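Diacylglycerol lipase (Aspergillus oryzae, PDB 5XK2) probably hydrolyses ester bonds of mono- and diacylglycerols, as a fungal lipase of the alpha/beta-hydrolase fold captured in a closed conformation. Local coordinates at residues Y29-N32 with N33-A36; G47-P50 with D51-A55. All blocks are in the same frame, centred on the assembly; numbering follows the deposited sequence.

Contact 1 of 2, residues Y29-N32 with N33-A36; sequences YCPN and NYVA
Tyr-34 folds its ring back over Pro-31, three residues earlier in the same short helix. At CB, a chi1 of 58° places CG between the backbone N and the carbonyl carbon, which turns the ring toward the start of the helix. CD2 comes 3.5 Å from the carbonyl oxygen of Cys-30, and CD1 lies near that of Pro-31. Further out, CE2 and CZ pass over Pro-31 CA, which sits 3.7 Å from the ring centroid and 20° off the normal, a CH-pi contact over the face. At the tip, OH brushes CG of the pyrrolidine ring and takes up a water at the ring's edge; the same water donates to Tyr-29 O. Tyrosine suits the place because its ring can cover a proline while its hydroxyl reaches the water beyond. Arg-89 makes a cation-pi contact with the same ring.

Helix 31-34 follows the first long helix of this class 3 lipase, with Cys-30 as its N-cap and Pro-31, which needs no amide partner, as its first residue. The Cys-30 carbonyl accepts Asn-33 N at 3.0 Å, and Tyr-34 N only weakly. Pro-31 O takes Val-35 N at 3.1 Å.

Asn-33 sends its amide off at an angle to the tyrosine, with ND2 3.5 Å from Cys-30 CB and close to SG, the sulfur that is disulfide-bonded to Cys-278. This buried nitrogen donates to Ala-27 O and Asn-43 O. Asn-32 ND2 also binds Asn-43 O, and it lies 3.2 Å from Asn-33 OD1 at an angle too poor for a hydrogen bond.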
loop_
_atom_site.group_PDB
_atom_site.type_symbol
_atom_site.label_atom_id
_atom_site.label_comp_id
_atom_site.label_asym_id
_atom_site.label_seq_id
_atom_site.Cartn_x
_atom_site.Cartn_y
_atom_site.Cartn_z
ATOM N N TYR A 29 -11.390 6.051 -11.025
ATOM C CA TYR A 29 -10.015 5.538 -11.129
ATOM C C TYR A 29 -9.429 5.664 -12.537
ATOM O O TYR A 29 -8.218 5.546 -12.708
ATOM C CB TYR A 29 -9.950 4.080 -10.706
ATOM C CG TYR A 29 -10.118 3.884 -9.222
ATOM C CD1 TYR A 29 -9.043 4.021 -8.366
ATOM C CD2 TYR A 29 -11.353 3.550 -8.681
ATOM C CE1 TYR A 29 -9.187 3.826 -6.988
ATOM C CE2 TYR A 29 -11.511 3.346 -7.312
ATOM C CZ TYR A 29 -10.426 3.484 -6.476
ATOM O OH TYR A 29 -10.592 3.280 -5.123
ATOM N N CYS A 30 -10.280 5.903 -13.532
ATOM C CA CYS A 30 -9.830 6.005 -14.933
ATOM C C CYS A 30 -9.291 7.392 -15.198
ATOM O O CYS A 30 -10.034 8.360 -15.083
ATOM C CB CYS A 30 -10.983 5.741 -15.890
ATOM S SG CYS A 30 -11.945 4.257 -15.577
ATOM N N PRO A 31 -8.014 7.503 -15.580
ATOM C CA PRO A 31 -7.452 8.845 -15.777
ATOM C C PRO A 31 -8.238 9.685 -16.785
ATOM O O PRO A 31 -8.403 10.886 -16.566
ATOM C CB PRO A 31 -6.031 8.555 -16.275
ATOM C CG PRO A 31 -5.712 7.218 -15.640
ATOM C CD PRO A 31 -6.998 6.446 -15.734
ATOM N N ASN A 32 -8.748 9.072 -17.852
ATOM C CA ASN A 32 -9.514 9.840 -18.830
ATOM C C ASN A 32 -10.719 10.550 -18.225
ATOM O O ASN A 32 -11.106 11.614 -18.701
ATOM C CB ASN A 32 -9.987 8.935 -19.977
ATOM C CG ASN A 32 -10.807 7.749 -19.470
ATOM O OD1 ASN A 32 -10.282 6.883 -18.779
ATOM N ND2 ASN A 32 -12.090 7.715 -19.808
ATOM N N ASN A 33 -11.330 9.966 -17.192
ATOM C CA ASN A 33 -12.518 10.583 -16.616
ATOM C C ASN A 33 -12.184 11.737 -15.698
ATOM O O ASN A 33 -12.939 12.704 -15.639
ATOM C CB ASN A 33 -13.351 9.548 -15.847
ATOM C CG ASN A 33 -13.981 8.514 -16.758
ATOM O OD1 ASN A 33 -14.382 8.822 -17.891
ATOM N ND2 ASN A 33 -14.062 7.271 -16.279
ATOM N N TYR A 34 -11.067 11.677 -14.984
ATOM C CA TYR A 34 -10.814 12.809 -14.096
ATOM C C TYR A 34 -9.955 13.922 -14.704
ATOM O O TYR A 34 -9.665 14.918 -14.034
ATOM C CB TYR A 34 -10.218 12.339 -12.751
ATOM C CG TYR A 34 -8.934 11.543 -12.747
ATOM C CD1 TYR A 34 -7.699 12.146 -13.007
ATOM C CD2 TYR A 34 -8.942 10.210 -12.368
ATOM C CE1 TYR A 34 -6.510 11.398 -12.945
ATOM C CE2 TYR A 34 -7.778 9.470 -12.316
ATOM C CZ TYR A 34 -6.574 10.061 -12.593
ATOM O OH TYR A 34 -5.430 9.310 -12.518
ATOM N N VAL A 35 -9.513 13.758 -15.949
ATOM C CA VAL A 35 -9.037 14.921 -16.718
ATOM C C VAL A 35 -10.002 15.372 -17.821
ATOM O O VAL A 35 -9.693 16.290 -18.584
ATOM C CB VAL A 35 -7.662 14.653 -17.323
ATOM C CG1 VAL A 35 -6.694 14.230 -16.217
ATOM C CG2 VAL A 35 -7.750 13.602 -18.423
ATOM N N ALA A 36 -11.146 14.704 -17.935
ATOM C CA ALA A 36 -12.077 14.978 -19.034
ATOM C C ALA A 36 -12.570 16.426 -19.083
ATOM O O ALA A 36 -12.825 17.053 -18.043
ATOM C CB ALA A 36 -13.278 14.034 -18.939
HETATM O O HOH W 1 -6.196 6.502 -11.111
#

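Contact 2 of 2, residues G47-P50 with D51-A55; sequences GNCP and DVEAA
Glu-53 lays its aliphatic stem along Cys-49, four residues back: CG lies 3.5 Å from the Cys-49 carbonyl oxygen and 4.1 Å from SG. This is the first turn of helix 50-55, with Cys-49 at the N-cap and Pro-50 as the first helical residue, in the N-terminal region of a class 3 lipase. Proline suits that position because its ring fixes phi near a helical value and the lack of an amide hydrogen costs nothing where no earlier carbonyl would receive it.

Two backbone bonds set the turn. Glu-53 N donates to Cys-49 O at 3.2 Å with an N-H...O angle of 162°, and Ala-54 N reaches Pro-50 O at 2.9 Å. The CB of Ala-54 rests against that same oxygen; being only a methyl group, it fits this exposed surface easily.

On the buried side, Cys-49 CB meets Val-52 CB at 4.0 Å, with Val-52 CG2 close by. A branched valine fills this place well, since its apolar surface also reaches Gln-23 of helix 14-27 and Leu-42. The Cys-49 sulfur turns aside from the valine, roughly at right angles to the CB-CB line, and joins Cys-44 in a disulfide that ties the loop to the helix start. Asp-51 N donates to Gln-23 OE1, a second tie to helix 14-27.

Beyond CG the Glu-53 chain is extended (chi2 -170°), which carries the carboxylate alongside the sulfur and back toward the residues before the helix. There OE2 accepts from Cys-44 N, the backbone of the other half-cystine, a bond that probably stabilises the negative charge. The same OE2 takes a hydrogen bond from a water at 2.8 Å, and that water accepts from Cys-49 N at 2.9 Å.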
loop_
_atom_site.group_PDB
_atom_site.type_symbol
_atom_site.label_atom_id
_atom_site.label_comp_id
_atom_site.label_asym_id
_atom_site.label_seq_id
_atom_site.Cartn_x
_atom_site.Cartn_y
_atom_site.Cartn_z
ATOM N N GLY A 47 -13.664 -1.824 -18.606
ATOM C CA GLY A 47 -14.991 -2.385 -18.799
ATOM C C GLY A 47 -15.824 -2.606 -17.554
ATOM O O GLY A 47 -16.737 -3.423 -17.562
ATOM N N ASN A 48 -15.489 -1.918 -16.467
ATOM C CA ASN A 48 -16.229 -2.105 -15.217
ATOM C C ASN A 48 -17.262 -1.024 -14.917
ATOM O O ASN A 48 -17.755 -0.963 -13.778
ATOM C CB ASN A 48 -15.269 -2.271 -14.028
ATOM C CG ASN A 48 -14.379 -1.093 -13.825
ATOM O OD1 ASN A 48 -14.277 -0.211 -14.684
ATOM N ND2 ASN A 48 -13.702 -1.060 -12.675
ATOM N N CYS A 49 -17.556 -0.137 -15.879
ATOM C CA CYS A 49 -18.761 0.694 -15.684
ATOM C C CYS A 49 -19.744 0.662 -16.856
ATOM O O CYS A 49 -20.178 1.715 -17.362
ATOM C CB CYS A 49 -18.350 2.151 -15.371
ATOM S SG CYS A 49 -17.527 3.122 -16.673
ATOM N N PRO A 50 -20.192 -0.550 -17.240
ATOM C CA PRO A 50 -21.029 -0.657 -18.430
ATOM C C PRO A 50 -22.369 0.061 -18.298
ATOM O O PRO A 50 -22.870 0.560 -19.300
ATOM C CB PRO A 50 -21.262 -2.166 -18.565
ATOM C CG PRO A 50 -21.117 -2.704 -17.163
ATOM C CD PRO A 50 -20.008 -1.863 -16.578
ATOM N N ASP A 51 -22.958 0.092 -17.109
ATOM C CA ASP A 51 -24.266 0.717 -16.994
ATOM C C ASP A 51 -24.185 2.244 -16.945
ATOM O O ASP A 51 -25.135 2.937 -17.324
ATOM C CB ASP A 51 -24.988 0.140 -15.781
ATOM C CG ASP A 51 -25.215 -1.352 -15.931
ATOM O OD1 ASP A 51 -25.781 -1.763 -16.980
ATOM O OD2 ASP A 51 -24.785 -2.114 -15.048
ATOM N N VAL A 52 -23.046 2.765 -16.500
ATOM C CA VAL A 52 -22.784 4.207 -16.613
ATOM C C VAL A 52 -22.709 4.592 -18.102
ATOM O O VAL A 52 -23.317 5.579 -18.536
ATOM C CB VAL A 52 -21.471 4.597 -15.886
ATOM C CG1 VAL A 52 -21.073 6.052 -16.208
ATOM C CG2 VAL A 52 -21.598 4.372 -14.372
ATOM N N GLU A 53 -21.992 3.794 -18.889
ATOM C CA GLU A 53 -21.861 4.096 -20.306
ATOM C C GLU A 53 -23.225 3.946 -20.982
ATOM O O GLU A 53 -23.588 4.753 -21.836
ATOM C CB GLU A 53 -20.803 3.190 -20.941
ATOM C CG GLU A 53 -19.440 3.401 -20.299
ATOM C CD GLU A 53 -18.325 2.706 -21.034
ATOM O OE1 GLU A 53 -18.534 2.375 -22.225
ATOM O OE2 GLU A 53 -17.255 2.480 -20.420
ATOM N N ALA A 54 -23.999 2.949 -20.561
ATOM C CA ALA A 54 -25.316 2.711 -21.158
ATOM C C ALA A 54 -26.271 3.879 -20.891
ATOM O O ALA A 54 -27.169 4.166 -21.688
ATOM C CB ALA A 54 -25.917 1.427 -20.626
ATOM N N ALA A 55 -26.053 4.548 -19.768
ATOM C CA ALA A 55 -26.881 5.671 -19.359
ATOM C C ALA A 55 -26.473 6.957 -20.085
ATOM O O ALA A 55 -27.198 7.954 -20.025
ATOM C CB ALA A 55 -26.796 5.860 -17.849
HETATM O O HOH W 2 -17.218 0.184 -18.765
#

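From the N terminus, helix 14-27 leads into contact 1, a single tight turn at helix 31-34; the loop through Leu-42, Asn-43 and Cys-44 then leads to contact 2, the start of helix 50-55. The two lie in series, neither nested nor crossing, with centres about 15 Å apart and nearest atoms about 5 Å apart. The loop between them serves both: the side-chain amides of Asn-32 and Asn-33 converge on Asn-43, while Cys-44 holds contact 2 by its disulfide and backbone N. Contact 1 further ties this region to strands 58-65 and 71-78 and, through Cys-278, to the C-terminal end; contact 2 packs on helix 14-27.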